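Side-chain contacts in DnaJ homolog subfamily C member 27-A (Xenopus laevis, PDB 6JMG), which binds GTP and has GTPase activity as a Rab-family small GTPase carrying a DnaJ domain, and is possibly involved in regulating the MEK/ERK pathway: residues Lys34-Lys39 with Glu173-Phe178; Val55-Val58 with Arg63-Lys66; Val183-Cys186 with Arg192-Ser195. All blocks are in the same frame, centred on the assembly; numbering follows the deposited sequence.

Contact 1: Lys34-Lys39 with Glu173-Phe178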
loop_
_atom_site.group_PDB
_atom_site.type_symbol
_atom_site.label_atom_id
_atom_site.label_comp_id
_atom_site.label_asym_id
_atom_site.label_seq_id
_atom_site.Cartn_x
_atom_site.Cartn_y
_atom_site.Cartn_z
ATOM N N LYS A 34 -5.615 21.114 -4.290
ATOM C CA LYS A 34 -5.616 22.447 -4.869
ATOM C C LYS A 34 -4.818 23.439 -4.029
ATOM O O LYS A 34 -4.288 24.400 -4.594
ATOM C CB LYS A 34 -7.060 22.937 -5.011
ATOM C CG LYS A 34 -7.819 22.272 -6.122
ATOM C CD LYS A 34 -9.252 22.753 -6.187
ATOM C CE LYS A 34 -9.835 22.464 -7.566
ATOM N NZ LYS A 34 -11.281 22.124 -7.503
ATOM N N ARG A 35 -4.637 23.170 -2.721
ATOM C CA ARG A 35 -3.789 24.022 -1.895
ATOM C C ARG A 35 -2.336 23.971 -2.355
ATOM O O ARG A 35 -1.701 25.015 -2.553
ATOM C CB ARG A 35 -3.909 23.614 -0.425
ATOM C CG ARG A 35 -3.020 24.397 0.568
ATOM C CD ARG A 35 -3.380 25.872 0.625
ATOM N NE ARG A 35 -2.426 26.634 1.426
ATOM C CZ ARG A 35 -2.749 27.376 2.482
ATOM N NH1 ARG A 35 -4.020 27.467 2.876
ATOM N NH2 ARG A 35 -1.794 28.034 3.144
ATOM N N TYR A 36 -1.814 22.773 -2.607
ATOM C CA TYR A 36 -0.412 22.672 -2.996
ATOM C C TYR A 36 -0.196 22.908 -4.494
ATOM O O TYR A 36 0.792 23.542 -4.876
ATOM C CB TYR A 36 0.144 21.315 -2.574
ATOM C CG TYR A 36 1.577 21.089 -2.964
ATOM C CD1 TYR A 36 2.617 21.524 -2.161
ATOM C CD2 TYR A 36 1.893 20.446 -4.146
ATOM C CE1 TYR A 36 3.941 21.311 -2.529
ATOM C CE2 TYR A 36 3.186 20.228 -4.512
ATOM C CZ TYR A 36 4.210 20.651 -3.709
ATOM O OH TYR A 36 5.509 20.415 -4.111
ATOM N N CYS A 37 -1.118 22.487 -5.357
ATOM C CA CYS A 37 -0.807 22.571 -6.783
ATOM C C CYS A 37 -1.284 23.855 -7.420
ATOM O O CYS A 37 -0.661 24.323 -8.376
ATOM C CB CYS A 37 -1.506 21.460 -7.590
ATOM S SG CYS A 37 -1.362 19.796 -7.015
ATOM N N GLU A 38 -2.357 24.446 -6.893
ATOM C CA GLU A 38 -2.930 25.662 -7.451
ATOM C C GLU A 38 -2.866 26.840 -6.492
ATOM O O GLU A 38 -3.370 27.919 -6.823
ATOM C CB GLU A 38 -4.358 25.386 -7.919
ATOM C CG GLU A 38 -4.384 24.843 -9.361
ATOM C CD GLU A 38 -5.710 24.202 -9.764
ATOM O OE1 GLU A 38 -6.659 24.192 -8.948
ATOM O OE2 GLU A 38 -5.796 23.703 -10.911
ATOM N N LYS A 39 -2.217 26.665 -5.345
ATOM C CA LYS A 39 -2.031 27.694 -4.329
ATOM C C LYS A 39 -3.320 28.472 -4.053
ATOM O O LYS A 39 -3.369 29.704 -4.114
ATOM C CB LYS A 39 -0.896 28.645 -4.744
ATOM C CG LYS A 39 0.407 27.951 -5.196
ATOM C CD LYS A 39 1.358 27.696 -4.004
ATOM C CE LYS A 39 1.866 26.222 -3.917
ATOM N NZ LYS A 39 2.348 25.785 -2.534
ATOM N N GLU A 173 5.137 19.785 3.374
ATOM C CA GLU A 173 5.989 18.724 3.885
ATOM C C GLU A 173 5.478 17.369 3.429
ATOM O O GLU A 173 6.264 16.525 2.982
ATOM C CB GLU A 173 6.057 18.806 5.413
ATOM C CG GLU A 173 6.643 20.121 5.948
ATOM C CD GLU A 173 5.680 21.319 5.936
ATOM O OE1 GLU A 173 4.517 21.184 5.517
ATOM O OE2 GLU A 173 6.102 22.421 6.335
ATOM N N MET A 174 4.152 17.178 3.463
ATOM C CA MET A 174 3.546 15.936 2.976
ATOM C C MET A 174 3.879 15.712 1.505
ATOM O O MET A 174 4.401 14.661 1.128
ATOM C CB MET A 174 2.025 15.982 3.182
ATOM C CG MET A 174 1.256 14.743 2.672
ATOM S SD MET A 174 0.835 14.691 0.922
ATOM C CE MET A 174 -0.498 15.865 0.938
ATOM N N PHE A 175 3.630 16.715 0.665
ATOM C CA PHE A 175 3.891 16.545 -0.755
ATOM C C PHE A 175 5.372 16.347 -1.044
ATOM O O PHE A 175 5.731 15.585 -1.956
ATOM C CB PHE A 175 3.331 17.733 -1.538
ATOM C CG PHE A 175 1.917 17.521 -1.962
ATOM C CD1 PHE A 175 1.604 16.550 -2.902
ATOM C CD2 PHE A 175 0.892 18.233 -1.380
ATOM C CE1 PHE A 175 0.299 16.323 -3.279
ATOM C CE2 PHE A 175 -0.421 18.005 -1.745
ATOM C CZ PHE A 175 -0.720 17.048 -2.698
ATOM N N GLN A 176 6.249 16.965 -0.259
ATOM C CA GLN A 176 7.669 16.752 -0.506
ATOM C C GLN A 176 8.069 15.335 -0.122
ATOM O O GLN A 176 8.805 14.672 -0.857
ATOM C CB GLN A 176 8.503 17.786 0.255
ATOM C CG GLN A 176 10.007 17.697 0.014
ATOM C CD GLN A 176 10.446 18.387 -1.277
ATOM O OE1 GLN A 176 11.141 17.796 -2.100
ATOM N NE2 GLN A 176 10.039 19.640 -1.455
ATOM N N ALA A 177 7.546 14.827 0.991
ATOM C CA ALA A 177 7.851 13.456 1.363
ATOM C C ALA A 177 7.207 12.477 0.393
ATOM O O ALA A 177 7.804 11.454 0.042
ATOM C CB ALA A 177 7.386 13.190 2.784
ATOM N N PHE A 178 5.986 12.793 -0.044
ATOM C CA PHE A 178 5.229 11.950 -0.962
ATOM C C PHE A 178 5.989 11.733 -2.263
ATOM O O PHE A 178 6.194 10.592 -2.696
ATOM C CB PHE A 178 3.893 12.631 -1.227
ATOM C CG PHE A 178 2.900 11.849 -2.057
ATOM C CD1 PHE A 178 2.421 10.617 -1.650
ATOM C CD2 PHE A 178 2.359 12.425 -3.198
ATOM C CE1 PHE A 178 1.443 9.959 -2.386
ATOM C CE2 PHE A 178 1.396 11.769 -3.944
ATOM C CZ PHE A 178 0.935 10.541 -3.536
#

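Contact 2: Val55-Val58 with Arg63-Lys66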
loop_
_atom_site.group_PDB
_atom_site.type_symbol
_atom_site.label_atom_id
_atom_site.label_comp_id
_atom_site.label_asym_id
_atom_site.label_seq_id
_atom_site.Cartn_x
_atom_site.Cartn_y
_atom_site.Cartn_z
ATOM N N VAL A 55 -3.451 17.422 -14.539
ATOM C CA VAL A 55 -2.021 17.211 -14.636
ATOM C C VAL A 55 -1.331 18.383 -13.966
ATOM O O VAL A 55 -1.700 19.542 -14.189
ATOM C CB VAL A 55 -1.584 17.048 -16.100
ATOM C CG1 VAL A 55 -0.061 17.049 -16.215
ATOM C CG2 VAL A 55 -2.185 15.740 -16.647
ATOM N N THR A 56 -0.346 18.074 -13.135
ATOM C CA THR A 56 0.523 19.077 -12.550
ATOM C C THR A 56 1.964 18.670 -12.828
ATOM O O THR A 56 2.253 17.530 -13.206
ATOM C CB THR A 56 0.259 19.227 -11.044
ATOM O OG1 THR A 56 1.075 20.281 -10.513
ATOM C CG2 THR A 56 0.564 17.933 -10.319
ATOM N N LYS A 57 2.873 19.613 -12.638
ATOM C CA LYS A 57 4.296 19.376 -12.833
ATOM C C LYS A 57 5.038 19.741 -11.548
ATOM O O LYS A 57 4.739 20.760 -10.914
ATOM C CB LYS A 57 4.802 20.183 -14.043
ATOM C CG LYS A 57 6.299 20.165 -14.301
ATOM C CD LYS A 57 6.870 21.589 -14.124
ATOM C CE LYS A 57 8.388 21.597 -13.913
ATOM N NZ LYS A 57 8.871 22.612 -12.918
ATOM N N VAL A 58 5.983 18.886 -11.142
ATOM C CA VAL A 58 6.798 19.120 -9.952
ATOM C C VAL A 58 8.242 18.746 -10.255
ATOM O O VAL A 58 8.519 17.936 -11.146
ATOM C CB VAL A 58 6.293 18.345 -8.722
ATOM C CG1 VAL A 58 4.862 18.722 -8.411
ATOM C CG2 VAL A 58 6.451 16.832 -8.918
ATOM N N ARG A 63 14.747 15.398 -10.548
ATOM C CA ARG A 63 13.948 14.743 -11.562
ATOM C C ARG A 63 12.725 15.608 -11.819
ATOM O O ARG A 63 12.129 16.148 -10.882
ATOM C CB ARG A 63 13.505 13.351 -11.107
ATOM C CG ARG A 63 14.624 12.350 -10.862
ATOM C CD ARG A 63 14.450 11.138 -11.761
ATOM N NE ARG A 63 14.188 11.551 -13.138
ATOM C CZ ARG A 63 13.684 10.754 -14.070
ATOM N NH1 ARG A 63 13.376 9.503 -13.759
ATOM N NH2 ARG A 63 13.484 11.210 -15.305
ATOM N N GLU A 64 12.369 15.756 -13.092
ATOM C CA GLU A 64 11.147 16.449 -13.462
ATOM C C GLU A 64 10.015 15.429 -13.557
ATOM O O GLU A 64 10.138 14.415 -14.261
ATOM C CB GLU A 64 11.317 17.198 -14.778
ATOM C CG GLU A 64 10.642 18.558 -14.774
ATOM C CD GLU A 64 11.476 19.625 -14.075
ATOM O OE1 GLU A 64 12.650 19.818 -14.461
ATOM O OE2 GLU A 64 10.965 20.259 -13.125
ATOM N N ILE A 65 8.924 15.685 -12.830
ATOM C CA ILE A 65 7.832 14.728 -12.682
ATOM C C ILE A 65 6.564 15.331 -13.275
ATOM O O ILE A 65 6.139 16.421 -12.873
ATOM C CB ILE A 65 7.578 14.353 -11.207
ATOM C CG1 ILE A 65 8.879 14.122 -10.431
ATOM C CG2 ILE A 65 6.673 13.144 -11.123
ATOM C CD1 ILE A 65 9.856 13.176 -11.094
ATOM N N LYS A 66 5.941 14.604 -14.196
ATOM C CA LYS A 66 4.619 14.951 -14.692
ATOM C C LYS A 66 3.620 14.066 -13.956
ATOM O O LYS A 66 3.686 12.835 -14.049
ATOM C CB LYS A 66 4.533 14.769 -16.209
ATOM C CG LYS A 66 3.153 15.061 -16.816
ATOM C CD LYS A 66 3.032 14.556 -18.273
ATOM C CE LYS A 66 1.578 14.588 -18.808
ATOM N NZ LYS A 66 0.849 13.267 -18.730
#

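Contact 3: Val183-Cys186 with Arg192-Ser195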
loop_
_atom_site.group_PDB
_atom_site.type_symbol
_atom_site.label_atom_id
_atom_site.label_comp_id
_atom_site.label_asym_id
_atom_site.label_seq_id
_atom_site.Cartn_x
_atom_site.Cartn_y
_atom_site.Cartn_z
ATOM N N VAL A 183 9.670 9.099 -6.223
ATOM C CA VAL A 183 10.899 9.092 -7.015
ATOM C C VAL A 183 11.782 7.917 -6.608
ATOM O O VAL A 183 12.353 7.229 -7.463
ATOM C CB VAL A 183 11.641 10.438 -6.889
ATOM C CG1 VAL A 183 13.054 10.322 -7.427
ATOM C CG2 VAL A 183 10.893 11.532 -7.648
ATOM N N ASP A 184 11.922 7.678 -5.297
ATOM C CA ASP A 184 12.696 6.529 -4.835
ATOM C C ASP A 184 12.089 5.228 -5.344
ATOM O O ASP A 184 12.811 4.292 -5.700
ATOM C CB ASP A 184 12.782 6.505 -3.303
ATOM C CG ASP A 184 13.612 7.644 -2.734
ATOM O OD1 ASP A 184 14.395 8.276 -3.485
ATOM O OD2 ASP A 184 13.485 7.906 -1.516
ATOM N N LEU A 185 10.760 5.152 -5.388
ATOM C CA LEU A 185 10.108 3.960 -5.917
ATOM C C LEU A 185 10.366 3.812 -7.415
ATOM O O LEU A 185 10.542 2.698 -7.917
ATOM C CB LEU A 185 8.610 4.020 -5.627
ATOM C CG LEU A 185 7.749 2.870 -6.169
ATOM C CD1 LEU A 185 7.574 1.780 -5.098
ATOM C CD2 LEU A 185 6.385 3.364 -6.685
ATOM N N CYS A 186 10.413 4.927 -8.146
ATOM C CA CYS A 186 10.617 4.849 -9.587
ATOM C C CYS A 186 12.055 4.495 -9.926
ATOM O O CYS A 186 12.306 3.712 -10.846
ATOM C CB CYS A 186 10.238 6.175 -10.245
ATOM S SG CYS A 186 8.476 6.412 -10.440
ATOM N N ARG A 192 9.103 -1.495 -4.340
ATOM C CA ARG A 192 9.296 -0.729 -3.113
ATOM C C ARG A 192 10.786 -0.715 -2.746
ATOM O O ARG A 192 11.391 -1.785 -2.621
ATOM C CB ARG A 192 8.494 -1.298 -1.941
ATOM C CG ARG A 192 8.781 -0.571 -0.605
ATOM C CD ARG A 192 7.899 -1.053 0.571
ATOM N NE ARG A 192 6.531 -0.527 0.531
ATOM C CZ ARG A 192 6.037 0.354 1.400
ATOM N NH1 ARG A 192 6.803 0.811 2.380
ATOM N NH2 ARG A 192 4.778 0.777 1.288
ATOM N N PRO A 193 11.375 0.453 -2.563
ATOM C CA PRO A 193 12.804 0.491 -2.230
ATOM C C PRO A 193 13.030 -0.181 -0.895
ATOM O O PRO A 193 12.209 -0.069 0.016
ATOM C CB PRO A 193 13.115 1.991 -2.175
ATOM C CG PRO A 193 11.828 2.616 -1.832
ATOM C CD PRO A 193 10.777 1.790 -2.527
ATOM N N VAL A 194 14.131 -0.921 -0.802
ATOM C CA VAL A 194 14.509 -1.542 0.462
ATOM C C VAL A 194 15.158 -0.448 1.301
ATOM O O VAL A 194 16.071 0.249 0.845
ATOM C CB VAL A 194 15.451 -2.739 0.247
ATOM C CG1 VAL A 194 14.739 -3.844 -0.511
ATOM C CG2 VAL A 194 16.700 -2.328 -0.519
ATOM N N SER A 195 14.662 -0.267 2.517
ATOM C CA SER A 195 15.105 0.840 3.352
ATOM C C SER A 195 16.201 0.367 4.297
ATOM O O SER A 195 16.105 -0.718 4.884
ATOM C CB SER A 195 13.932 1.441 4.135
ATOM O OG SER A 195 12.998 0.452 4.529
#

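Contact 1: Lys34-Lys39 with Glu173-Phe178
Between segments 34-39 and 173-178 the nearest CA atoms are those of Tyr36 and Phe175, 7.8 Å apart. The gap is filled by their two rings. These form an offset stack, with centroids 4.4 Å apart and planes inclined by only 18°. The two side chains overlap while running opposite ways, and Phe175 CB sits over the middle of the Tyr36 ring, 3.6 Å from its centroid, in a CH-pi contact. In return, Tyr36 CD2 lies over one face of the Phe175 ring, displaced toward its rim. CG of Tyr36 is turned anti to the backbone N (chi1 178°), which carries the phenol ring out to Phe175. Met174 CE lies against the opposite face of the Phe175 ring. That ring is therefore sandwiched between a tyrosine and a methionine methyl group. Replacing Tyr36 by an alanine would remove the stacked ring, which would probably leave a gap over one face of Phe175. The helix that follows the P-loop, 29-38, is thus packed on helix 171-187, as in the Ras-like fold. Nearby, Arg35 NH1 bonds to the carbonyl of Gln166, ahead of helix 171-187. The interface between the segments themselves rests on ring stacking and apolar packing, about 11 Å from the bound GTP at the Phe175 side chain, so its fit probably depends on ring shape rather than on paired charges.

Contact 2: Val55-Val58 with Arg63-Lys66
The amide N of Ile65 donates to Val58 O at 2.8 Å. The return bond runs from Val58 N to Ile65 O at 3.0 Å. Together they make Val58 and Ile65 an antiparallel hydrogen-bonded pair. Lys57 and Lys66 form the neighbouring non-hydrogen-bonded pair. There, Lys57 CA also makes a CA-H...O contact with Ile65 O, so that oxygen is approached by two groups.

Val58 and Ile65 point to the same side of the sheet. Val58 CG2 meets Ile65 CB at 3.6 Å, and the two side chains cross obliquely. The chi1 of Val58 (-58°) sets CG2 between the backbone N and the carbonyl carbon, next to the partner strand. This buried side is covered by helix 171-187, with Tyr179 on Val58 and Val183 on Ile65.

The side bearing Lys57 and Lys66 is more polar. Lys57 bends along its chain and reaches diagonally to Glu64. NZ of Lys57 makes a salt bridge to Glu64 OE2 at 3.2 Å, which pairs the lysine with a neighbouring carboxylate on this side of the sheet. Val55 CG1 rests on the aliphatic part of Lys66, 3.8 Å from CG. NZ of Lys66 goes on to a weak hydrogen bond with Asn68 OD1.

Strand 63-72 also pairs with strand 15-22, through backbone bonds of Lys66 with Leu15 and Ile17. Strand 51-60 is the outermost strand on this side. The arrangement is the beta hairpin of the Ras-like G domain, the interswitch hairpin of small GTPases.

Contact 3: Val183-Cys186 with Arg192-Ser195
The Pro193 ring turns its carbons toward Leu185 and Asp184, while the flat guanidinium of Arg192 and carboxylate of Asp184 find their main partners outside the two segments. No stacking of flat groups joins the segments. Pro193 CD lies 4.1 Å from Leu185 CD1, and at the same distance from Leu185 CA. Further round the ring, Pro193 CG comes to 4.3 Å from Asp184 CB. The proline therefore rests loosely on the helix beside both residues.

Leu185 makes the nearer approach. Its CD1 methyl lies 3.6 Å from Arg192 CA, so it packs on the backbone of the chain and not on the arginine side chain. With CG anti to the backbone N (chi1 177°), the CD1 methyl is carried toward this backbone. The CA atoms of Leu185 and Arg192 are 5.5 Å apart.

The side chain of Arg192 starts away from the helix. Its NE donates to the carbonyl of Asp125, and its backbone N is held by Asn126 OD1. Asp184 turns its charge elsewhere too: OD1 forms a salt bridge with Lys61, in the turn between strands 51-60 and 63-72.

Here the chain runs back along the end of helix 171-187, in the loop between that helix and helix 203-213. Between the segments the contact is apolar packing of Leu185 and the Asp184 CB on Pro193 and the Arg192 backbone. The polar bonds of Arg192 to its other neighbours probably do more to fix the position of this extended chain.

Contacts 1 and 3 both use helix 171-187, at separate places along it. Contact 2 packs against the same helix, with Ile65 touching Val183 of contact 3, so this helix links all three. Contact 2 also touches contact 1, through Cys37 and Thr56. The Val58 and Ile65 side of contact 2 is buried under the helix, while its lysine side has exposed Lys57 and Val55. Contacts 1 and 3 each set one buried residue, Phe175 or Leu185, against partly exposed partners. Contact 1 relies on aromatic stacking between helices. Contact 2 combines backbone hydrogen bonds with a salt bridge on its outer side. Contact 3 is sparse apolar packing, in the loop between helix 171-187 and helix 203-213.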